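Local coordinates for protein formate dehydrogenase (Pyrobaculum aerophilum, PDB 1QP8) that binds NADPH and probably acts as an NAD(P)H-dependent 2-hydroxyacid dehydrogenase, perhaps reducing glyoxylate or hydroxypyruvate, at residues R50-D62 with P71-A83. Numbering follows the deposited sequence.
With NDP (NADPH dihydro-nicotinamide-adenine-dinucleotide phosphate), chain C.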
loop_
_atom_site.group_PDB
_atom_site.type_symbol
_atom_site.label_atom_id
_atom_site.label_comp_id
_atom_site.label_asym_id
_atom_site.label_seq_id
_atom_site.Cartn_x
_atom_site.Cartn_y
_atom_site.Cartn_z
ATOM N N ARG A 50 39.891 25.865 4.750
ATOM C CA ARG A 50 39.012 26.851 4.118
ATOM C C ARG A 50 37.642 26.339 3.714
ATOM O O ARG A 50 36.900 27.041 3.033
ATOM C CB ARG A 50 39.706 27.454 2.900
ATOM C CG ARG A 50 41.171 27.756 3.146
ATOM C CD ARG A 50 41.689 28.788 2.173
ATOM N NE ARG A 50 42.990 29.288 2.588
ATOM C CZ ARG A 50 44.087 28.542 2.631
ATOM N NH1 ARG A 50 44.030 27.260 2.278
ATOM N NH2 ARG A 50 45.238 29.076 3.031
ATOM N N LEU A 51 37.306 25.121 4.120
ATOM C CA LEU A 51 36.000 24.588 3.782
ATOM C C LEU A 51 34.977 25.547 4.372
ATOM O O LEU A 51 35.072 25.928 5.549
ATOM C CB LEU A 51 35.812 23.198 4.380
ATOM C CG LEU A 51 34.469 22.483 4.146
ATOM C CD1 LEU A 51 34.212 22.261 2.657
ATOM C CD2 LEU A 51 34.506 21.147 4.880
ATOM N N LYS A 52 34.008 25.951 3.556
ATOM C CA LYS A 52 32.990 26.880 4.024
ATOM C C LYS A 52 31.568 26.373 3.791
ATOM O O LYS A 52 30.611 26.940 4.324
ATOM C CB LYS A 52 33.192 28.226 3.343
ATOM C CG LYS A 52 34.634 28.688 3.428
ATOM C CD LYS A 52 34.842 30.047 2.801
ATOM C CE LYS A 52 36.261 30.522 3.023
ATOM N NZ LYS A 52 37.258 29.596 2.423
ATOM N N PHE A 53 31.433 25.311 2.996
ATOM C CA PHE A 53 30.122 24.736 2.709
ATOM C C PHE A 53 30.231 23.231 2.528
ATOM O O PHE A 53 31.210 22.751 1.989
ATOM C CB PHE A 53 29.536 25.355 1.440
ATOM C CG PHE A 53 28.154 24.839 1.090
ATOM C CD1 PHE A 53 27.052 25.156 1.880
ATOM C CD2 PHE A 53 27.948 24.060 -0.053
ATOM C CE1 PHE A 53 25.770 24.712 1.532
ATOM C CE2 PHE A 53 26.671 23.617 -0.397
ATOM C CZ PHE A 53 25.585 23.946 0.396
ATOM N N ILE A 54 29.235 22.488 2.993
ATOM C CA ILE A 54 29.237 21.038 2.850
ATOM C C ILE A 54 27.859 20.553 2.430
ATOM O O ILE A 54 26.915 20.583 3.230
ATOM C CB ILE A 54 29.613 20.323 4.160
ATOM C CG1 ILE A 54 31.084 20.598 4.509
ATOM C CG2 ILE A 54 29.411 18.829 4.015
ATOM C CD1 ILE A 54 31.548 19.940 5.819
ATOM N N GLN A 55 27.743 20.121 1.175
ATOM C CA GLN A 55 26.485 19.611 0.651
ATOM C C GLN A 55 26.482 18.111 0.821
ATOM O O GLN A 55 27.352 17.419 0.279
ATOM C CB GLN A 55 26.334 19.920 -0.835
ATOM C CG GLN A 55 25.066 19.328 -1.458
ATOM C CD GLN A 55 23.801 19.931 -0.871
ATOM O OE1 GLN A 55 23.571 21.144 -0.984
ATOM N NE2 GLN A 55 22.974 19.095 -0.235
ATOM N N VAL A 56 25.503 17.616 1.570
ATOM C CA VAL A 56 25.375 16.188 1.800
ATOM C C VAL A 56 24.329 15.622 0.846
ATOM O O VAL A 56 23.299 16.238 0.598
ATOM C CB VAL A 56 24.945 15.885 3.257
ATOM C CG1 VAL A 56 24.965 14.370 3.494
ATOM C CG2 VAL A 56 25.875 16.592 4.241
ATOM N N VAL A 57 24.603 14.440 0.313
ATOM C CA VAL A 57 23.694 13.778 -0.617
ATOM C C VAL A 57 22.477 13.150 0.066
ATOM O O VAL A 57 21.375 13.166 -0.475
ATOM C CB VAL A 57 24.439 12.678 -1.391
ATOM C CG1 VAL A 57 23.587 12.184 -2.554
ATOM C CG2 VAL A 57 25.769 13.219 -1.888
ATOM N N THR A 58 22.677 12.591 1.251
ATOM C CA THR A 58 21.584 11.949 1.984
ATOM C C THR A 58 20.581 12.955 2.560
ATOM O O THR A 58 20.856 14.152 2.655
ATOM C CB THR A 58 22.131 11.123 3.143
ATOM O OG1 THR A 58 22.811 11.995 4.055
ATOM C CG2 THR A 58 23.114 10.079 2.634
ATOM N N ALA A 59 19.419 12.468 2.964
ATOM C CA ALA A 59 18.413 13.356 3.517
ATOM C C ALA A 59 18.691 13.719 4.972
ATOM O O ALA A 59 18.284 14.792 5.429
ATOM C CB ALA A 59 17.048 12.724 3.393
ATOM N N GLY A 60 19.381 12.829 5.688
ATOM C CA GLY A 60 19.691 13.072 7.089
ATOM C C GLY A 60 21.093 13.590 7.305
ATOM O O GLY A 60 21.886 13.572 6.373
ATOM N N LEU A 61 21.405 14.040 8.521
ATOM C CA LEU A 61 22.730 14.579 8.820
ATOM C C LEU A 61 23.308 14.108 10.149
ATOM O O LEU A 61 24.402 14.523 10.538
ATOM C CB LEU A 61 22.683 16.099 8.855
ATOM C CG LEU A 61 21.782 16.836 7.879
ATOM C CD1 LEU A 61 21.927 18.318 8.149
ATOM C CD2 LEU A 61 22.156 16.526 6.438
ATOM N N ASP A 62 22.572 13.260 10.853
ATOM C CA ASP A 62 23.027 12.757 12.144
ATOM C C ASP A 62 24.358 12.013 12.046
ATOM O O ASP A 62 25.165 12.044 12.980
ATOM C CB ASP A 62 21.973 11.828 12.735
ATOM C CG ASP A 62 21.601 10.702 11.791
ATOM O OD1 ASP A 62 20.934 10.971 10.760
ATOM O OD2 ASP A 62 21.986 9.548 12.084
ATOM N N PRO A 71 32.278 25.309 13.498
ATOM C CA PRO A 71 30.976 25.969 13.682
ATOM C C PRO A 71 30.470 26.925 12.606
ATOM O O PRO A 71 29.304 27.308 12.627
ATOM C CB PRO A 71 31.137 26.675 15.025
ATOM C CG PRO A 71 32.097 25.791 15.747
ATOM C CD PRO A 71 33.124 25.488 14.690
ATOM N N HIS A 72 31.331 27.296 11.670
ATOM C CA HIS A 72 30.961 28.239 10.617
ATOM C C HIS A 72 30.794 27.598 9.246
ATOM O O HIS A 72 30.467 28.289 8.281
ATOM C CB HIS A 72 32.056 29.279 10.483
ATOM C CG HIS A 72 33.361 28.687 10.060
ATOM N ND1 HIS A 72 34.368 28.382 10.954
ATOM C CD2 HIS A 72 33.795 28.261 8.851
ATOM C CE1 HIS A 72 35.358 27.791 10.318
ATOM N NE2 HIS A 72 35.038 27.698 9.035
ATOM N N VAL A 73 31.021 26.292 9.153
ATOM C CA VAL A 73 30.972 25.619 7.873
ATOM C C VAL A 73 29.704 25.540 7.052
ATOM O O VAL A 73 29.794 25.320 5.847
ATOM C CB VAL A 73 31.583 24.225 7.995
ATOM C CG1 VAL A 73 31.306 23.388 6.742
ATOM C CG2 VAL A 73 33.082 24.377 8.181
ATOM N N THR A 74 28.526 25.724 7.638
ATOM C CA THR A 74 27.296 25.667 6.819
ATOM C C THR A 74 27.122 24.314 6.144
ATOM O O THR A 74 27.779 24.022 5.153
ATOM C CB THR A 74 27.292 26.695 5.669
ATOM O OG1 THR A 74 27.802 27.947 6.140
ATOM C CG2 THR A 74 25.879 26.880 5.126
ATOM N N VAL A 75 26.208 23.513 6.663
ATOM C CA VAL A 75 25.955 22.190 6.137
ATOM C C VAL A 75 24.541 22.109 5.599
ATOM O O VAL A 75 23.582 22.337 6.327
ATOM C CB VAL A 75 26.126 21.140 7.259
ATOM C CG1 VAL A 75 25.688 19.766 6.773
ATOM C CG2 VAL A 75 27.582 21.106 7.718
ATOM N N ALA A 76 24.394 21.802 4.320
ATOM C CA ALA A 76 23.052 21.673 3.754
ATOM C C ALA A 76 22.891 20.226 3.371
ATOM O O ALA A 76 23.819 19.607 2.854
ATOM C CB ALA A 76 22.885 22.553 2.510
ATOM N N GLY A 77 21.725 19.668 3.629
ATOM C CA GLY A 77 21.530 18.289 3.247
ATOM C C GLY A 77 20.501 18.194 2.133
ATOM O O GLY A 77 20.040 19.201 1.585
ATOM N N ASN A 78 20.185 16.973 1.744
ATOM C CA ASN A 78 19.151 16.778 0.759
ATOM C C ASN A 78 17.913 16.609 1.643
ATOM O O ASN A 78 17.975 16.877 2.850
ATOM C CB ASN A 78 19.413 15.518 -0.054
ATOM C CG ASN A 78 19.686 15.806 -1.533
ATOM O OD1 ASN A 78 19.096 16.718 -2.127
ATOM N ND2 ASN A 78 20.562 15.007 -2.139
ATOM N N ALA A 79 16.809 16.168 1.051
ATOM C CA ALA A 79 15.535 15.952 1.761
ATOM C C ALA A 79 14.479 16.208 0.723
ATOM O O ALA A 79 14.454 17.278 0.141
ATOM C CB ALA A 79 15.334 16.947 2.945
ATOM N N GLY A 80 13.598 15.246 0.496
ATOM C CA GLY A 80 12.593 15.434 -0.531
ATOM C C GLY A 80 13.215 14.984 -1.836
ATOM O O GLY A 80 12.552 14.892 -2.864
ATOM N N SER A 81 14.510 14.708 -1.793
ATOM C CA SER A 81 15.207 14.252 -2.980
ATOM C C SER A 81 14.779 12.820 -3.203
ATOM O O SER A 81 14.855 12.309 -4.321
ATOM C CB SER A 81 16.717 14.351 -2.788
ATOM O OG SER A 81 17.059 14.095 -1.443
ATOM N N ASN A 82 14.315 12.179 -2.129
ATOM C CA ASN A 82 13.831 10.798 -2.205
ATOM C C ASN A 82 12.480 10.671 -1.486
ATOM O O ASN A 82 12.034 9.577 -1.150
ATOM C CB ASN A 82 14.855 9.837 -1.596
ATOM C CG ASN A 82 15.185 10.170 -0.166
ATOM O OD1 ASN A 82 15.989 9.492 0.471
ATOM N ND2 ASN A 82 14.571 11.222 0.352
ATOM N N ALA A 83 11.828 11.808 -1.280
ATOM C CA ALA A 83 10.553 11.844 -0.581
ATOM C C ALA A 83 9.526 10.889 -1.161
ATOM O O ALA A 83 8.915 10.116 -0.431
ATOM C CB ALA A 83 10.005 13.268 -0.565
HETATM P PA NDP C . 12.859 16.932 6.326
HETATM O O1A NDP C . 14.150 16.983 7.080
HETATM O O2A NDP C . 13.565 16.148 5.290
HETATM O O5B NDP C . 12.183 16.541 7.780
HETATM C C5B NDP C . 11.638 17.746 8.455
HETATM C C4B NDP C . 10.257 17.411 9.126
HETATM O O4B NDP C . 10.359 16.672 10.405
HETATM C C3B NDP C . 9.438 18.691 9.556
HETATM O O3B NDP C . 8.072 18.355 9.724
HETATM C C2B NDP C . 10.218 19.024 10.829
HETATM O O2B NDP C . 9.835 20.002 11.725
HETATM C C1B NDP C . 10.329 17.689 11.439
HETATM N N9A NDP C . 11.327 17.627 12.456
HETATM C C8A NDP C . 12.692 17.729 12.401
HETATM N N7A NDP C . 13.258 17.588 13.600
HETATM C C5A NDP C . 12.190 17.390 14.440
HETATM C C6A NDP C . 12.111 17.183 15.867
HETATM N N6A NDP C . 13.238 17.166 16.604
HETATM N N1A NDP C . 10.848 17.021 16.422
HETATM C C2A NDP C . 9.736 17.064 15.590
HETATM N N3A NDP C . 9.724 17.254 14.282
HETATM C C4A NDP C . 11.002 17.393 13.768
HETATM O O3 NDP C . 11.883 15.747 6.001
HETATM P PN NDP C . 11.791 14.203 5.451
HETATM O O1N NDP C . 10.386 13.737 5.406
HETATM O O2N NDP C . 12.460 14.040 4.120
HETATM O O5D NDP C . 12.648 13.292 6.545
HETATM C C5D NDP C . 14.089 13.250 6.414
HETATM C C4D NDP C . 14.589 12.249 7.469
HETATM O O4D NDP C . 14.069 10.934 7.156
HETATM C C3D NDP C . 16.112 12.135 7.434
HETATM O O3D NDP C . 16.662 13.116 8.298
HETATM C C2D NDP C . 16.330 10.659 7.863
HETATM O O2D NDP C . 16.506 10.540 9.283
HETATM C C1D NDP C . 15.090 9.919 7.309
HETATM N N1N NDP C . 15.356 9.205 5.971
HETATM C C2N NDP C . 15.177 7.779 5.978
HETATM C C3N NDP C . 15.417 7.110 4.752
HETATM C C7N NDP C . 15.228 5.543 4.725
HETATM O O7N NDP C . 15.250 4.991 3.641
HETATM N N7N NDP C . 15.051 4.912 5.918
HETATM C C4N NDP C . 15.819 7.756 3.520
HETATM C C5N NDP C . 15.956 9.183 3.668
HETATM C C6N NDP C . 15.745 9.904 4.804
HETATM P P2B NDP C . 10.600 21.501 11.486
HETATM O O1X NDP C . 9.940 22.193 12.654
HETATM O O2X NDP C . 12.041 21.172 11.652
HETATM O O3X NDP C . 10.211 21.918 10.150
#
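Asn78 grips the loop after strand 54-55 twice: its ND2 reaches Val57 O at 2.6 Å, with that oxygen in the plane of the side-chain amide, and its backbone N bonds Thr58 O at 3.0 Å. ND2 also serves Met274 O of helix 268-286, so both bonds together fix the rotation of the amide. Upstream, a short parallel ladder is laced by Ile54 N to Thr74 O (3.0 Å), Ala76 N to Ile54 O and Val56 N to Ala76 O, the last nearly straight at 171°. The bent side chain of Gln55 turns back on the backbone: NE2 bonds Val56 O at 3.0 Å and, weakly, Gly77 O of the other segment, while OE1 takes a bond from Asn281. Strands 54-55 and 75-76 form a parallel pair separate from the Rossmann-type sheet of the NAD-binding domain, probably in the family's substrate-binding domain; Val37 bonds the backbone of Gln55, Ala295 that of Val75. The loops that follow lead to the cofactor: Ala59 CB lies 3.4 Å from NADPH C6N and Asn82 OD1 approaches C5N of the same nicotinamide ring, whereas Ala79 and Gly80 come beside the phosphates. Gln55 and Ala76 point to one face of the ladder; beside it the Phe53 ring, its CG anti to the backbone N (chi1 -178°), brings CZ to 3.7 Å from Ala76 CB, meets Thr74 CG2 at its edge, touches Leu282 and stacks on Tyr285. Ile54 and Val75 take the opposite face, where Leu45 of helix 42-47 touches Ile54; next to them Val73 CG1 packs 3.6 Å from Ile54 CD1. Farther along, Leu61 CD2 rests 3.7 Å from Gly77 CA.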